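Local coordinates for malonyl CoA-acyl carrier protein transacylase (Burkholderia pseudomallei, PDB 3G87) that probably transfers malonyl groups from malonyl-CoA to the holo form of acyl carrier protein, releasing free CoA, at residues 92-96 with 240-244. Numbering follows the deposited sequence.
Sequences SLGEF and GLAQQ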
ATOM      1  N   SER A  92      -0.314  -1.931   0.208  1.00 17.82           N
ATOM      2  CA  SER A  92      -0.420  -1.912   1.656  1.00 16.19           C
ATOM      3  C   SER A  92      -1.670  -1.107   2.067  1.00 16.77           C
ATOM      4  O   SER A  92      -2.774  -1.641   1.986  1.00 16.07           O
ATOM      5  CB  SER A  92       0.900  -1.449   2.251  1.00 15.66           C
ATOM      6  OG  SER A  92       0.751  -1.240   3.635  1.00 18.04           O
ATOM      7  N   LEU A  93      -1.552   0.159   2.436  1.00 15.74           N
ATOM      8  CA  LEU A  93      -2.703   1.001   2.617  1.00 15.95           C
ATOM      9  C   LEU A  93      -3.681   0.964   1.456  1.00 16.64           C
ATOM     10  O   LEU A  93      -4.808   0.780   1.654  1.00 18.14           O
ATOM     11  CB  LEU A  93      -2.351   2.439   2.973  1.00 14.46           C
ATOM     12  CG  LEU A  93      -3.473   3.427   3.276  1.00 15.75           C
ATOM     13  CD1 LEU A  93      -4.236   3.951   2.123  1.00 11.40           C
ATOM     14  CD2 LEU A  93      -4.371   3.010   4.366  1.00 13.66           C
ATOM     15  N   GLY A  94      -3.198   1.152   0.253  1.00 16.70           N
ATOM     16  CA  GLY A  94      -3.983   1.067  -0.942  1.00 16.48           C
ATOM     17  C   GLY A  94      -4.860  -0.124  -1.159  1.00 16.22           C
ATOM     18  O   GLY A  94      -5.749  -0.058  -1.886  1.00 17.05           O
ATOM     19  N   GLU A  95      -4.603  -1.196  -0.476  1.00 16.50           N
ATOM     20  CA  GLU A  95      -5.435  -2.359  -0.526  1.00 16.75           C
ATOM     21  C   GLU A  95      -6.838  -2.096   0.044  1.00 17.34           C
ATOM     22  O   GLU A  95      -7.796  -2.612  -0.419  1.00 17.80           O
ATOM     23  CB  GLU A  95      -4.711  -3.529   0.128  1.00 16.99           C
ATOM     24  CG  GLU A  95      -5.412  -4.811   0.202  1.00 19.68           C
ATOM     25  CD  GLU A  95      -4.500  -5.998   0.263  1.00 21.30           C
ATOM     26  OE1 GLU A  95      -4.559  -6.760   1.189  1.00 21.60           O
ATOM     27  OE2 GLU A  95      -3.744  -6.200  -0.623  1.00 22.60           O
ATOM     28  N   PHE A  96      -6.905  -1.229   1.027  1.00 16.98           N
ATOM     29  CA  PHE A  96      -8.136  -0.781   1.564  1.00 15.99           C
ATOM     30  C   PHE A  96      -9.009  -0.081   0.577  1.00 16.00           C
ATOM     31  O   PHE A  96     -10.142  -0.315   0.566  1.00 16.13           O
ATOM     32  CB  PHE A  96      -7.905   0.065   2.778  1.00 16.45           C
ATOM     33  CG  PHE A  96      -7.540  -0.713   3.952  1.00 19.19           C
ATOM     34  CD1 PHE A  96      -8.483  -1.213   4.783  1.00 17.68           C
ATOM     35  CD2 PHE A  96      -6.239  -0.991   4.212  1.00 20.69           C
ATOM     36  CE1 PHE A  96      -8.119  -1.940   5.816  1.00 20.33           C
ATOM     37  CE2 PHE A  96      -5.909  -1.702   5.242  1.00 23.24           C
ATOM     38  CZ  PHE A  96      -6.837  -2.185   6.053  1.00 20.28           C
ATOM     39  N   GLY A 240      -7.213 -12.130   4.911  1.00 38.85           N
ATOM     40  CA  GLY A 240      -6.203 -11.577   4.042  1.00 37.72           C
ATOM     41  C   GLY A 240      -5.753 -10.237   4.468  1.00 37.66           C
ATOM     42  O   GLY A 240      -4.620  -9.870   4.359  1.00 37.95           O
ATOM     43  N   LEU A 241      -6.686  -9.510   5.013  1.00 36.70           N
ATOM     44  CA  LEU A 241      -6.480  -8.148   5.360  1.00 35.55           C
ATOM     45  C   LEU A 241      -5.589  -8.075   6.541  1.00 35.60           C
ATOM     46  O   LEU A 241      -4.755  -7.249   6.622  1.00 35.35           O
ATOM     47  CB  LEU A 241      -7.819  -7.512   5.641  1.00 34.25           C
ATOM     48  CG  LEU A 241      -7.827  -6.006   5.586  1.00 33.80           C
ATOM     49  CD1 LEU A 241      -6.951  -5.521   4.499  1.00 26.14           C
ATOM     50  CD2 LEU A 241      -9.152  -5.387   5.556  1.00 31.64           C
ATOM     51  N   ALA A 242      -5.793  -8.980   7.475  1.00 36.63           N
ATOM     52  CA  ALA A 242      -5.051  -8.977   8.717  1.00 37.07           C
ATOM     53  C   ALA A 242      -3.655  -9.504   8.506  1.00 37.21           C
ATOM     54  O   ALA A 242      -2.709  -8.936   8.925  1.00 38.65           O
ATOM     55  CB  ALA A 242      -5.717  -9.759   9.678  1.00 37.06           C
ATOM     56  N   GLN A 243      -3.522 -10.614   7.851  1.00 36.09           N
ATOM     57  CA  GLN A 243      -2.226 -11.145   7.573  1.00 35.16           C
ATOM     58  C   GLN A 243      -1.314 -10.166   6.830  1.00 32.74           C
ATOM     59  O   GLN A 243      -0.138 -10.191   6.987  1.00 32.34           O
ATOM     60  CB  GLN A 243      -2.405 -12.463   6.854  1.00 35.68           C
ATOM     61  CG  GLN A 243      -1.525 -13.553   7.354  1.00 41.51           C
ATOM     62  CD  GLN A 243      -1.711 -13.938   8.793  1.00 47.37           C
ATOM     63  OE1 GLN A 243      -2.822 -14.076   9.292  1.00 50.54           O
ATOM     64  NE2 GLN A 243      -0.612 -14.171   9.461  1.00 47.52           N
ATOM     65  N   GLN A 244      -1.913  -9.284   6.062  1.00 30.80           N
ATOM     66  CA  GLN A 244      -1.214  -8.273   5.280  1.00 29.45           C
ATOM     67  C   GLN A 244      -0.144  -7.493   6.058  1.00 28.43           C
ATOM     68  O   GLN A 244       0.916  -7.279   5.584  1.00 27.31           O
ATOM     69  CB  GLN A 244      -2.261  -7.334   4.662  1.00 29.10           C
ATOM     70  CG  GLN A 244      -1.867  -6.577   3.465  1.00 29.87           C
ATOM     71  CD  GLN A 244      -2.044  -5.096   3.633  1.00 30.12           C
ATOM     72  OE1 GLN A 244      -1.698  -4.560   4.618  1.00 31.51           O
ATOM     73  NE2 GLN A 244      -2.586  -4.462   2.675  1.00 30.57           N
TER
HETATM   74  O   HOH W   1      -3.603  -9.282   1.642  1.00 25.39           O
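Leu241 lays its CD1 methyl over one face of the Phe96 ring in a CH-pi contact, 4.1 Å from the centroid, while its CD2 sits 3.6 Å from Phe96 CE1; the two side chains cross at about a right angle. At the ring's edge, in plane, lies the carbonyl oxygen of Leu93. The amide of Gln244 is a second flat group: NE2 gives a hydrogen bond of 2.9 Å to Ser92 O; the acceptor lies close to the amide plane, while NE2 stands tilted from the Ser92 carbonyl plane. Glu95 N reaches the same oxygen from the opposite face of the carbonyl, so two donors grip it. Ser92, with phi at +59°, sits at the turn that follows strand 87-90, consistent with the nucleophile elbow (GxSxG) of this acyltransferase family; its OG bonds to His196 and to Arg117, which also bonds Gln244 OE1 weakly. In Glu95 the anti CG (chi1 179°) and extended chain carry the carboxylate across to the Gln244 side chain, OE1 3.5 Å from Gln244 CG, the carboxylate and amide planes 59° apart. A water donates to Glu95 OE1 (2.7 Å) and to Gly240 O (3.0 Å), while Tyr232 OH also bonds OE1, and the backbone N of Asn226 bonds OE2.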